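Local coordinates for putative 2,5-diketo-D-gluconic acid reductase B (Sinorhizobium meliloti, PDB 3UP8), which probably reduces small carbonyl compounds such as methylglyoxal to hydroxyacetone with NADPH, as a member of the aldo/keto reductase family, at residues P35-T41 and F61-T66; Q55-F61 and L257-F261; E182-Y186 and W238-Q242; A208-V214 and A231-L236. All blocks are in the same frame, centred on the assembly; numbering follows the deposited sequence.

Interaction 1. Residues P35-T41 and F61-T66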
loop_
_atom_site.group_PDB
_atom_site.type_symbol
_atom_site.label_atom_id
_atom_site.label_comp_id
_atom_site.label_asym_id
_atom_site.label_seq_id
_atom_site.Cartn_x
_atom_site.Cartn_y
_atom_site.Cartn_z
ATOM N N PRO A 35 7.222 -6.077 -2.473
ATOM C CA PRO A 35 7.967 -6.121 -1.202
ATOM C C PRO A 35 7.044 -5.828 -0.006
ATOM O O PRO A 35 6.274 -4.875 -0.048
ATOM C CB PRO A 35 9.034 -5.024 -1.370
ATOM C CG PRO A 35 9.183 -4.851 -2.845
ATOM C CD PRO A 35 7.809 -5.112 -3.423
ATOM N N ALA A 36 7.115 -6.659 1.035
ATOM C CA ALA A 36 6.164 -6.599 2.166
ATOM C C ALA A 36 6.102 -5.248 2.884
ATOM O O ALA A 36 5.063 -4.891 3.444
ATOM C CB ALA A 36 6.435 -7.724 3.168
ATOM N N LEU A 37 7.204 -4.500 2.870
ATOM C CA LEU A 37 7.213 -3.182 3.473
ATOM C C LEU A 37 7.533 -2.147 2.410
ATOM O O LEU A 37 8.513 -2.271 1.680
ATOM C CB LEU A 37 8.221 -3.101 4.631
ATOM C CG LEU A 37 8.505 -1.711 5.247
ATOM C CD1 LEU A 37 7.289 -1.168 5.994
ATOM C CD2 LEU A 37 9.704 -1.822 6.184
ATOM N N GLY A 38 6.686 -1.131 2.337
ATOM C CA GLY A 38 6.829 -0.076 1.366
ATOM C C GLY A 38 6.893 1.272 2.038
ATOM O O GLY A 38 6.412 1.448 3.159
ATOM N N PHE A 39 7.531 2.208 1.336
ATOM C CA PHE A 39 7.590 3.609 1.695
ATOM C C PHE A 39 6.380 4.318 1.093
ATOM O O PHE A 39 6.321 4.547 -0.123
ATOM C CB PHE A 39 8.881 4.216 1.119
ATOM C CG PHE A 39 9.209 5.581 1.665
ATOM C CD1 PHE A 39 9.987 5.715 2.805
ATOM C CD2 PHE A 39 8.754 6.728 1.026
ATOM C CE1 PHE A 39 10.300 6.974 3.312
ATOM C CE2 PHE A 39 9.061 7.992 1.518
ATOM C CZ PHE A 39 9.839 8.116 2.668
ATOM N N GLY A 40 5.419 4.670 1.941
ATOM C CA GLY A 40 4.207 5.341 1.492
ATOM C C GLY A 40 4.387 6.844 1.537
ATOM O O GLY A 40 4.849 7.385 2.548
ATOM N N THR A 41 4.041 7.524 0.446
ATOM C CA THR A 41 4.191 8.994 0.380
ATOM C C THR A 41 2.881 9.741 0.653
ATOM O O THR A 41 2.839 10.974 0.663
ATOM C CB THR A 41 4.853 9.480 -0.935
ATOM O OG1 THR A 41 4.017 9.159 -2.052
ATOM C CG2 THR A 41 6.228 8.832 -1.131
ATOM N N PHE A 61 14.919 0.252 1.620
ATOM C CA PHE A 61 13.548 0.249 1.070
ATOM C C PHE A 61 13.614 0.067 -0.433
ATOM O O PHE A 61 14.430 0.709 -1.093
ATOM C CB PHE A 61 12.833 1.572 1.342
ATOM C CG PHE A 61 12.083 1.608 2.629
ATOM C CD1 PHE A 61 10.722 1.295 2.665
ATOM C CD2 PHE A 61 12.725 1.965 3.811
ATOM C CE1 PHE A 61 10.017 1.335 3.874
ATOM C CE2 PHE A 61 12.033 2.003 5.014
ATOM C CZ PHE A 61 10.682 1.690 5.050
ATOM N N ARG A 62 12.763 -0.810 -0.965
ATOM C CA ARG A 62 12.726 -1.059 -2.411
ATOM C C ARG A 62 11.309 -1.008 -2.987
ATOM O O ARG A 62 11.069 -1.456 -4.108
ATOM C CB ARG A 62 13.358 -2.411 -2.730
ATOM C CG ARG A 62 14.863 -2.499 -2.491
ATOM C CD ARG A 62 15.654 -1.588 -3.442
ATOM N NE ARG A 62 17.088 -1.709 -3.206
ATOM C CZ ARG A 62 17.780 -0.969 -2.344
ATOM N NH1 ARG A 62 17.180 -0.034 -1.629
ATOM N NH2 ARG A 62 19.084 -1.172 -2.194
ATOM N N HIS A 63 10.373 -0.487 -2.206
ATOM C CA HIS A 63 8.988 -0.371 -2.609
ATOM C C HIS A 63 8.609 1.052 -2.250
ATOM O O HIS A 63 8.764 1.474 -1.116
ATOM C CB HIS A 63 8.154 -1.439 -1.864
ATOM C CG HIS A 63 6.670 -1.282 -1.989
ATOM N ND1 HIS A 63 5.787 -2.078 -1.287
ATOM C CD2 HIS A 63 5.910 -0.420 -2.704
ATOM C CE1 HIS A 63 4.551 -1.710 -1.562
ATOM N NE2 HIS A 63 4.596 -0.714 -2.427
ATOM N N VAL A 64 8.190 1.821 -3.248
ATOM C CA VAL A 64 7.773 3.200 -3.027
ATOM C C VAL A 64 6.356 3.378 -3.569
ATOM O O VAL A 64 6.076 2.975 -4.696
ATOM C CB VAL A 64 8.709 4.223 -3.720
ATOM C CG1 VAL A 64 8.228 5.639 -3.437
ATOM C CG2 VAL A 64 10.171 4.048 -3.239
ATOM N N ASP A 65 5.491 3.963 -2.745
ATOM C CA ASP A 65 4.075 4.136 -3.065
ATOM C C ASP A 65 3.650 5.599 -3.096
ATOM O O ASP A 65 3.825 6.340 -2.114
ATOM C CB ASP A 65 3.215 3.355 -2.070
ATOM C CG ASP A 65 1.736 3.458 -2.374
ATOM O OD1 ASP A 65 1.124 4.498 -2.013
ATOM O OD2 ASP A 65 1.193 2.492 -2.959
ATOM N N THR A 66 3.058 6.010 -4.218
ATOM C CA THR A 66 2.584 7.388 -4.394
ATOM C C THR A 66 1.225 7.391 -5.130
ATOM O O THR A 66 0.615 6.326 -5.303
ATOM C CB THR A 66 3.682 8.261 -5.082
ATOM O OG1 THR A 66 3.302 9.645 -5.082
ATOM C CG2 THR A 66 3.962 7.775 -6.517
HETATM O O HOH W 1 10.960 -2.386 0.404
#

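Interaction 2. Residues Q55-F61 and L257-F261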
loop_
_atom_site.group_PDB
_atom_site.type_symbol
_atom_site.label_atom_id
_atom_site.label_comp_id
_atom_site.label_asym_id
_atom_site.label_seq_id
_atom_site.Cartn_x
_atom_site.Cartn_y
_atom_site.Cartn_z
ATOM N N GLN A 55 17.249 8.585 1.852
ATOM C CA GLN A 55 17.714 7.827 3.003
ATOM C C GLN A 55 17.024 6.467 3.091
ATOM O O GLN A 55 17.679 5.455 3.330
ATOM C CB GLN A 55 17.472 8.608 4.280
ATOM C CG GLN A 55 18.104 9.989 4.292
ATOM C CD GLN A 55 17.908 10.662 5.626
ATOM O OE1 GLN A 55 17.285 11.726 5.719
ATOM N NE2 GLN A 55 18.413 10.025 6.687
ATOM N N ALA A 56 15.707 6.448 2.902
ATOM C CA ALA A 56 14.953 5.200 2.876
ATOM C C ALA A 56 15.534 4.208 1.873
ATOM O O ALA A 56 15.662 3.022 2.160
ATOM C CB ALA A 56 13.493 5.476 2.573
ATOM N N LEU A 57 15.884 4.709 0.695
ATOM C CA LEU A 57 16.428 3.880 -0.368
ATOM C C LEU A 57 17.832 3.367 -0.026
ATOM O O LEU A 57 18.156 2.212 -0.310
ATOM C CB LEU A 57 16.441 4.655 -1.690
ATOM C CG LEU A 57 15.078 4.890 -2.364
ATOM C CD1 LEU A 57 15.197 5.988 -3.412
ATOM C CD2 LEU A 57 14.523 3.613 -2.985
ATOM N N LYS A 58 18.651 4.233 0.579
ATOM C CA LYS A 58 19.973 3.837 1.086
ATOM C C LYS A 58 19.838 2.755 2.127
ATOM O O LYS A 58 20.518 1.739 2.050
ATOM C CB LYS A 58 20.713 5.024 1.694
ATOM C CG LYS A 58 21.353 5.928 0.664
ATOM C CD LYS A 58 21.855 7.247 1.270
ATOM C CE LYS A 58 22.093 8.262 0.150
ATOM N NZ LYS A 58 23.057 9.334 0.519
ATOM N N LEU A 59 18.944 2.976 3.091
ATOM C CA LEU A 59 18.702 2.028 4.174
ATOM C C LEU A 59 18.242 0.656 3.665
ATOM O O LEU A 59 18.481 -0.363 4.314
ATOM C CB LEU A 59 17.704 2.615 5.192
ATOM C CG LEU A 59 17.122 1.728 6.306
ATOM C CD1 LEU A 59 18.161 1.385 7.382
ATOM C CD2 LEU A 59 15.904 2.374 6.930
ATOM N N GLY A 60 17.600 0.619 2.498
ATOM C CA GLY A 60 17.174 -0.667 1.937
ATOM C C GLY A 60 15.725 -0.801 1.476
ATOM O O GLY A 60 15.344 -1.865 1.006
ATOM N N PHE A 61 14.919 0.252 1.620
ATOM C CA PHE A 61 13.548 0.249 1.070
ATOM C C PHE A 61 13.614 0.067 -0.433
ATOM O O PHE A 61 14.430 0.709 -1.093
ATOM C CB PHE A 61 12.833 1.572 1.342
ATOM C CG PHE A 61 12.083 1.608 2.629
ATOM C CD1 PHE A 61 10.722 1.295 2.665
ATOM C CD2 PHE A 61 12.725 1.965 3.811
ATOM C CE1 PHE A 61 10.017 1.335 3.874
ATOM C CE2 PHE A 61 12.033 2.003 5.014
ATOM C CZ PHE A 61 10.682 1.690 5.050
ATOM N N LEU A 257 12.168 6.089 10.443
ATOM C CA LEU A 257 12.666 5.347 9.285
ATOM C C LEU A 257 13.365 4.045 9.693
ATOM O O LEU A 257 12.951 2.958 9.290
ATOM C CB LEU A 257 13.641 6.232 8.502
ATOM C CG LEU A 257 13.859 6.141 6.993
ATOM C CD1 LEU A 257 15.357 6.101 6.719
ATOM C CD2 LEU A 257 13.162 4.951 6.350
ATOM N N LYS A 258 14.412 4.162 10.506
ATOM C CA LYS A 258 15.213 3.006 10.924
ATOM C C LYS A 258 14.419 2.043 11.804
ATOM O O LYS A 258 14.629 0.829 11.761
ATOM C CB LYS A 258 16.485 3.463 11.644
ATOM C CG LYS A 258 17.299 4.475 10.846
ATOM C CD LYS A 258 18.798 4.342 11.099
ATOM C CE LYS A 258 19.591 5.019 9.983
ATOM N NZ LYS A 258 21.044 5.161 10.304
ATOM N N GLU A 259 13.508 2.608 12.596
ATOM C CA GLU A 259 12.646 1.852 13.499
ATOM C C GLU A 259 11.617 1.015 12.722
ATOM O O GLU A 259 11.467 -0.187 12.963
ATOM C CB GLU A 259 11.959 2.824 14.472
ATOM C CG GLU A 259 11.016 2.188 15.495
ATOM C CD GLU A 259 10.107 3.214 16.172
ATOM O OE1 GLU A 259 10.598 4.316 16.513
ATOM O OE2 GLU A 259 8.904 2.919 16.360
ATOM N N ASN A 260 10.927 1.659 11.782
ATOM C CA ASN A 260 9.915 0.996 10.951
ATOM C C ASN A 260 10.486 -0.144 10.096
ATOM O O ASN A 260 9.820 -1.157 9.866
ATOM C CB ASN A 260 9.195 2.019 10.066
ATOM C CG ASN A 260 8.210 2.885 10.845
ATOM O OD1 ASN A 260 8.311 3.030 12.064
ATOM N ND2 ASN A 260 7.247 3.463 10.134
ATOM N N PHE A 261 11.727 0.027 9.655
ATOM C CA PHE A 261 12.419 -0.952 8.816
ATOM C C PHE A 261 12.800 -2.220 9.584
ATOM O O PHE A 261 12.858 -3.312 9.008
ATOM C CB PHE A 261 13.665 -0.303 8.220
ATOM C CG PHE A 261 14.293 -1.084 7.106
ATOM C CD1 PHE A 261 13.712 -1.112 5.843
ATOM C CD2 PHE A 261 15.487 -1.772 7.314
ATOM C CE1 PHE A 261 14.305 -1.827 4.797
ATOM C CE2 PHE A 261 16.084 -2.486 6.282
ATOM C CZ PHE A 261 15.489 -2.511 5.016
#

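Interaction 3. Residues E182-Y186 and W238-Q242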
loop_
_atom_site.group_PDB
_atom_site.type_symbol
_atom_site.label_atom_id
_atom_site.label_comp_id
_atom_site.label_asym_id
_atom_site.label_seq_id
_atom_site.Cartn_x
_atom_site.Cartn_y
_atom_site.Cartn_z
ATOM N N GLU A 182 -7.158 0.865 4.088
ATOM C CA GLU A 182 -6.819 1.202 5.477
ATOM C C GLU A 182 -6.830 -0.081 6.293
ATOM O O GLU A 182 -7.794 -0.824 6.250
ATOM C CB GLU A 182 -7.868 2.157 6.042
ATOM C CG GLU A 182 -7.593 2.583 7.457
ATOM C CD GLU A 182 -8.609 3.572 7.977
ATOM O OE1 GLU A 182 -9.286 4.230 7.165
ATOM O OE2 GLU A 182 -8.718 3.685 9.212
ATOM N N TYR A 183 -5.749 -0.356 7.014
ATOM C CA TYR A 183 -5.693 -1.566 7.835
ATOM C C TYR A 183 -4.713 -1.343 8.986
ATOM O O TYR A 183 -3.548 -1.008 8.773
ATOM C CB TYR A 183 -5.299 -2.780 6.984
ATOM C CG TYR A 183 -5.493 -4.131 7.652
ATOM C CD1 TYR A 183 -6.442 -4.319 8.659
ATOM C CD2 TYR A 183 -4.721 -5.232 7.257
ATOM C CE1 TYR A 183 -6.613 -5.580 9.271
ATOM C CE2 TYR A 183 -4.888 -6.490 7.850
ATOM C CZ TYR A 183 -5.832 -6.652 8.844
ATOM O OH TYR A 183 -5.960 -7.903 9.412
ATOM N N HIS A 184 -5.232 -1.502 10.200
ATOM C CA HIS A 184 -4.488 -1.294 11.440
ATOM C C HIS A 184 -5.279 -2.047 12.513
ATOM O O HIS A 184 -6.378 -2.531 12.237
ATOM C CB HIS A 184 -4.383 0.200 11.769
ATOM C CG HIS A 184 -5.684 0.936 11.664
ATOM N ND1 HIS A 184 -6.694 0.813 12.598
ATOM C CD2 HIS A 184 -6.136 1.817 10.737
ATOM C CE1 HIS A 184 -7.718 1.567 12.237
ATOM N NE2 HIS A 184 -7.405 2.190 11.113
ATOM N N PRO A 185 -4.729 -2.166 13.733
ATOM C CA PRO A 185 -5.412 -3.006 14.735
ATOM C C PRO A 185 -6.871 -2.613 15.054
ATOM O O PRO A 185 -7.662 -3.475 15.462
ATOM C CB PRO A 185 -4.523 -2.849 15.967
ATOM C CG PRO A 185 -3.143 -2.592 15.388
ATOM C CD PRO A 185 -3.407 -1.705 14.201
ATOM N N TYR A 186 -7.232 -1.344 14.847
ATOM C CA TYR A 186 -8.584 -0.863 15.198
ATOM C C TYR A 186 -9.647 -1.048 14.112
ATOM O O TYR A 186 -10.839 -0.802 14.348
ATOM C CB TYR A 186 -8.510 0.586 15.704
ATOM C CG TYR A 186 -7.403 0.729 16.717
ATOM C CD1 TYR A 186 -7.532 0.200 18.011
ATOM C CD2 TYR A 186 -6.205 1.349 16.371
ATOM C CE1 TYR A 186 -6.479 0.307 18.935
ATOM C CE2 TYR A 186 -5.168 1.453 17.262
ATOM C CZ TYR A 186 -5.303 0.940 18.539
ATOM O OH TYR A 186 -4.244 1.082 19.386
ATOM N N TRP A 238 2.469 -6.989 13.172
ATOM C CA TRP A 238 1.196 -7.704 13.181
ATOM C C TRP A 238 0.602 -7.763 11.767
ATOM O O TRP A 238 -0.012 -8.766 11.370
ATOM C CB TRP A 238 0.207 -7.027 14.136
ATOM C CG TRP A 238 -1.187 -7.583 14.057
ATOM C CD1 TRP A 238 -1.619 -8.784 14.556
ATOM C CD2 TRP A 238 -2.343 -6.954 13.471
ATOM N NE1 TRP A 238 -2.964 -8.954 14.293
ATOM C CE2 TRP A 238 -3.432 -7.841 13.640
ATOM C CE3 TRP A 238 -2.561 -5.730 12.819
ATOM C CZ2 TRP A 238 -4.732 -7.540 13.186
ATOM C CZ3 TRP A 238 -3.863 -5.430 12.358
ATOM C CH2 TRP A 238 -4.924 -6.335 12.548
ATOM N N LEU A 239 0.784 -6.675 11.019
ATOM C CA LEU A 239 0.360 -6.634 9.614
ATOM C C LEU A 239 1.200 -7.560 8.735
ATOM O O LEU A 239 0.681 -8.441 8.052
ATOM C CB LEU A 239 0.424 -5.186 9.101
ATOM C CG LEU A 239 -0.565 -4.238 9.802
ATOM C CD1 LEU A 239 -0.209 -2.783 9.533
ATOM C CD2 LEU A 239 -1.985 -4.526 9.348
ATOM N N VAL A 240 2.515 -7.376 8.802
ATOM C CA VAL A 240 3.447 -8.004 7.884
ATOM C C VAL A 240 3.550 -9.512 8.143
ATOM O O VAL A 240 3.884 -10.288 7.243
ATOM C CB VAL A 240 4.793 -7.235 7.932
ATOM C CG1 VAL A 240 5.880 -7.981 8.723
ATOM C CG2 VAL A 240 5.231 -6.846 6.548
ATOM N N GLN A 241 3.210 -9.921 9.367
ATOM C CA GLN A 241 3.173 -11.336 9.745
ATOM C C GLN A 241 1.925 -12.053 9.221
ATOM O O GLN A 241 1.887 -13.280 9.164
ATOM C CB GLN A 241 3.267 -11.481 11.278
ATOM C CG GLN A 241 3.501 -12.910 11.782
ATOM C CD GLN A 241 3.993 -12.937 13.226
ATOM O OE1 GLN A 241 4.905 -12.193 13.607
ATOM N NE2 GLN A 241 3.398 -13.799 14.026
ATOM N N GLN A 242 0.898 -11.301 8.836
ATOM C CA GLN A 242 -0.290 -11.916 8.240
ATOM C C GLN A 242 -0.032 -12.318 6.792
ATOM O O GLN A 242 0.591 -11.550 6.029
ATOM C CB GLN A 242 -1.458 -10.957 8.271
ATOM C CG GLN A 242 -2.109 -10.816 9.610
ATOM C CD GLN A 242 -3.167 -9.747 9.606
ATOM O OE1 GLN A 242 -4.206 -9.885 8.959
ATOM N NE2 GLN A 242 -2.927 -8.683 10.354
#

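Interaction 4. Residues A208-V214 and A231-L236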
loop_
_atom_site.group_PDB
_atom_site.type_symbol
_atom_site.label_atom_id
_atom_site.label_comp_id
_atom_site.label_asym_id
_atom_site.label_seq_id
_atom_site.Cartn_x
_atom_site.Cartn_y
_atom_site.Cartn_z
ATOM N N ALA A 208 -1.235 2.186 9.161
ATOM C CA ALA A 208 -0.831 1.206 10.183
ATOM C C ALA A 208 -0.836 1.782 11.614
ATOM O O ALA A 208 -1.185 1.081 12.558
ATOM C CB ALA A 208 0.536 0.642 9.852
HETATM N N MSE A 209 -0.449 3.049 11.756
HETATM C CA MSE A 209 -0.335 3.710 13.074
HETATM C C MSE A 209 -1.676 4.225 13.623
HETATM O O MSE A 209 -1.735 4.747 14.745
HETATM C CB MSE A 209 0.653 4.885 13.005
HETATM C CG MSE A 209 2.074 4.537 12.617
HETATM SE SE MSE A 209 2.858 3.253 13.850
HETATM C CE MSE A 209 2.642 1.620 12.856
ATOM N N ALA A 210 -2.735 4.097 12.816
ATOM C CA ALA A 210 -4.077 4.586 13.153
ATOM C C ALA A 210 -4.105 6.046 13.647
ATOM O O ALA A 210 -4.750 6.371 14.654
ATOM C CB ALA A 210 -4.775 3.651 14.126
ATOM N N ASN A 211 -3.388 6.907 12.924
ATOM C CA ASN A 211 -3.395 8.348 13.161
ATOM C C ASN A 211 -2.900 8.707 14.571
ATOM O O ASN A 211 -3.323 9.714 15.144
ATOM C CB ASN A 211 -4.810 8.904 12.908
ATOM C CG ASN A 211 -4.815 10.349 12.461
ATOM O OD1 ASN A 211 -3.796 10.902 12.054
ATOM N ND2 ASN A 211 -5.989 10.970 12.527
ATOM N N GLY A 212 -2.006 7.881 15.121
ATOM C CA GLY A 212 -1.452 8.110 16.457
ATOM C C GLY A 212 -1.953 7.203 17.572
ATOM O O GLY A 212 -1.352 7.154 18.649
ATOM N N LYS A 213 -3.051 6.489 17.333
ATOM C CA LYS A 213 -3.597 5.564 18.328
ATOM C C LYS A 213 -2.597 4.469 18.699
ATOM O O LYS A 213 -2.496 4.080 19.869
ATOM C CB LYS A 213 -4.882 4.913 17.829
ATOM C CG LYS A 213 -6.182 5.567 18.256
ATOM C CD LYS A 213 -7.327 4.545 18.131
ATOM C CE LYS A 213 -8.502 4.896 19.024
ATOM N NZ LYS A 213 -9.252 3.679 19.431
ATOM N N VAL A 214 -1.855 3.979 17.704
ATOM C CA VAL A 214 -0.935 2.854 17.926
ATOM C C VAL A 214 0.165 3.125 18.974
ATOM O O VAL A 214 0.271 2.357 19.922
ATOM C CB VAL A 214 -0.379 2.261 16.599
ATOM C CG1 VAL A 214 0.891 1.458 16.853
ATOM C CG2 VAL A 214 -1.440 1.391 15.927
ATOM N N ALA A 231 5.666 0.068 20.271
ATOM C CA ALA A 231 4.274 -0.206 19.905
ATOM C C ALA A 231 4.062 -0.134 18.374
ATOM O O ALA A 231 3.306 -0.917 17.810
ATOM C CB ALA A 231 3.335 0.777 20.626
ATOM N N ALA A 232 4.748 0.810 17.734
ATOM C CA ALA A 232 4.667 1.020 16.294
ATOM C C ALA A 232 5.164 -0.197 15.524
ATOM O O ALA A 232 4.508 -0.650 14.577
ATOM C CB ALA A 232 5.451 2.248 15.907
ATOM N N GLN A 233 6.311 -0.731 15.941
ATOM C CA GLN A 233 6.885 -1.925 15.316
ATOM C C GLN A 233 5.998 -3.130 15.541
ATOM O O GLN A 233 5.888 -3.994 14.675
ATOM C CB GLN A 233 8.300 -2.207 15.843
ATOM C CG GLN A 233 9.339 -1.185 15.402
ATOM C CD GLN A 233 10.644 -1.287 16.196
ATOM O OE1 GLN A 233 10.629 -1.453 17.419
ATOM N NE2 GLN A 233 11.776 -1.178 15.498
ATOM N N VAL A 234 5.349 -3.191 16.701
ATOM C CA VAL A 234 4.389 -4.260 16.968
ATOM C C VAL A 234 3.211 -4.237 15.976
ATOM O O VAL A 234 2.787 -5.281 15.475
ATOM C CB VAL A 234 3.880 -4.209 18.425
ATOM C CG1 VAL A 234 2.754 -5.203 18.648
ATOM C CG2 VAL A 234 5.039 -4.496 19.385
ATOM N N ALA A 235 2.690 -3.047 15.694
ATOM C CA ALA A 235 1.555 -2.929 14.772
ATOM C C ALA A 235 1.979 -3.289 13.345
ATOM O O ALA A 235 1.280 -4.027 12.658
ATOM C CB ALA A 235 0.957 -1.532 14.829
ATOM N N LEU A 236 3.122 -2.763 12.917
ATOM C CA LEU A 236 3.718 -3.103 11.618
ATOM C C LEU A 236 3.993 -4.593 11.487
ATOM O O LEU A 236 3.714 -5.195 10.455
ATOM C CB LEU A 236 5.021 -2.337 11.405
ATOM C CG LEU A 236 4.941 -0.826 11.184
ATOM C CD1 LEU A 236 6.326 -0.197 11.332
ATOM C CD2 LEU A 236 4.330 -0.466 9.834
#

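Interaction 1. Residues P35-T41 and F61-T66
Phe39 pairs with Val64, and Gly40 with Asp65, where strands 37-40 and 63-65 run parallel, their axes 37° apart. Phe39 N donates to His63 O at 2.8 Å, and Phe39 O accepts from Asp65 N. Just past strand 37-40, Thr41 grips Asp65 O twice, through N and through OG1, the latter at 2.8 Å. The Thr41 hydroxyl lies between its own backbone N and carbonyl carbon (chi1 64°), which turns it toward that oxygen.

The His63 ring lies over Gly38, whose CA meets one face as a CH-pi contact. At the ring edge ND1 donates to Pro35 O over 3.1 Å. The Pro35 ring packs on His63 CB. A leucine in place of His63 would probably leave Pro35 O without this donor and lose the flat face over Gly38. On the other side of the sheet, the edge of Phe39 meets the face of Phe61 in a T-shaped pair, centroids 5.8 Å apart. Leu37 CG and CD2 press on Phe61 CE1 and CZ.

The Asp65 carboxylate forms a salt bridge with Lys95, the residue predicted to lower the pKa of Tyr70, the predicted proton donor. The two strands and helix 46-59 form the first beta-alpha-beta unit of the barrel. Phe39 and Val64 pack under that helix on Leu53, while strands 245-249 and 91-96 flank the pair.

Interaction 2. Residues Q55-F61 and L257-F261
Leu257, Leu59, Phe61 and Phe261 make the tight part of this contact, which is wholly apolar. Leu257 and Leu59 reach toward each other tip to tip, CD1 to CD2, at 3.8 Å. The other branch of Leu257, CD2, comes within 3.4 Å of Phe61 CE2 and also touches Ala56 CB. Leu59 CG lies over one face of the Phe261 ring, 4.2 Å from its centroid, as a CH-pi contact. A Leu59 chi1 of 171° swings CG off toward that ring, and CD2 lands on Phe261 CB. Phe61 and Phe261 meet obliquely, planes at 45°. Gly60 follows the helix with positive phi and brings its backbone C to 3.8 Å from Phe261 CE1.

The outer side is looser. Gln55 offers little more than CB, 4.1 Å from Leu257 CD1. Lys258 is exposed and meets Leu59 CD2 mainly through its CA. No hydrogen bond crosses between the segments.

The axes of 55-59 and 257-261 come within 10.8 Å, at 41°. Helices 46-59 and 254-261 thus pack side by side outside strands 37-40 and 245-249, in the outer helical layer of the TIM barrel.

Interaction 3. Residues E182-Y186 and W238-Q242
Tyr183 and Trp238 cross at about a right angle where a loop of the TIM barrel, following strand 176-182, meets the end of helix 231-240. Their rings are oblique, planes at 56°, with Tyr183 CE1 3.8 Å from Trp238 CH2. Trp238 CZ3 also rests against the loop backbone, 3.6 Å from Pro185 N. Leu239 CD2 sits over a face of the Tyr183 ring, 3.9 Å from the centroid, a CH-pi contact. CG of Tyr183 points away from its own N (chi1 -168°), and this carries the hydroxyl across to Gln242.

The Gln242 amide stands nearly upright to the tyrosine ring, planes 82° apart, and NE2 lies over the centre of a Trp238 ring. NE2 also donates to Trp238 O, which fixes the rotation of the amide and turns OE1 toward the tyrosine. A phenylalanine in place of Tyr183 would probably leave Gln242 OE1 without its hydroxyl donor and the amide less firmly held. Within 182-186, His184 NE2 donates to Glu182 OE2, and Glu182 is held in turn by the backbone of Ile286 and Val287. The hydroxyl of Tyr183 donates a hydrogen bond to Gln242 OE1 at 2.7 Å, on a lone pair in the carbonyl plane.

Interaction 4. Residues A208-V214 and A231-L236
Met209, present as selenomethionine, bends over residues 231-236 of helix 231-240 and meets them with the end of its chain. SE lies 3.5 Å from Ala232 CB. The terminal CE reaches Ala232 O at 3.4 Å and Leu236 CG at 3.8 Å. The selenomethionine and Leu236 cross at about a right angle. The chain of Met209 bends at chi2 (-59°) and chi3 (100°), which folds SE and CE back to the helix. Val214 makes the second part of the first shell. Its CG1 packs on Ala235 CB at 3.6 Å, and CG2 touches the same methyl at 3.9 Å. Ala231 CB meets Val214 O. At the other end Ala208 CB touches Leu236 CD2 at 4.0 Å. No hydrogen bond joins the two segments; the contact is packing.

The next shell is the backbone turn that sets these groups in place. Met209 O accepts from Gly212 N and Val214 N, which approach from opposite faces of its carbonyl plane. Lys213 N bonds to Ala210 O. Gly212 has positive phi, where a side chain would run into the preceding carbonyl oxygen. These bonds bring Val214 back beside Met209, so Val214 and the end of Met209 reach the same helix. Lys213 turns to Tyr186 in a cation-pi contact.

Outside the turn, helix 218-227 covers Val214 and Ala231 through Leu220. Strand 245-249 lies beneath Ala208 and Leu236 at Val247, and helix 254-261 flanks Ala232 and Leu236 with Glu259 and Asn260.

Interaction 1 lies nearest the chain centre and is the most polar, built on strand hydrogen bonds and close to the predicted catalytic residues. Interaction 2 is apolar and partly open to solvent; it shares Phe61 with interaction 1 and joins the outer helices. Interactions 3 and 4 are buried and both use helix 231-240, at its end and its start. Their centres are about 9 Å apart, and Leu239 touches Ala208 between them. Interaction 3 adds a side-chain hydrogen bond to aromatic packing, while interaction 4 has none across its segments. Gln233 NE2 bonds to Glu259 O, tying interaction 4 to interaction 2.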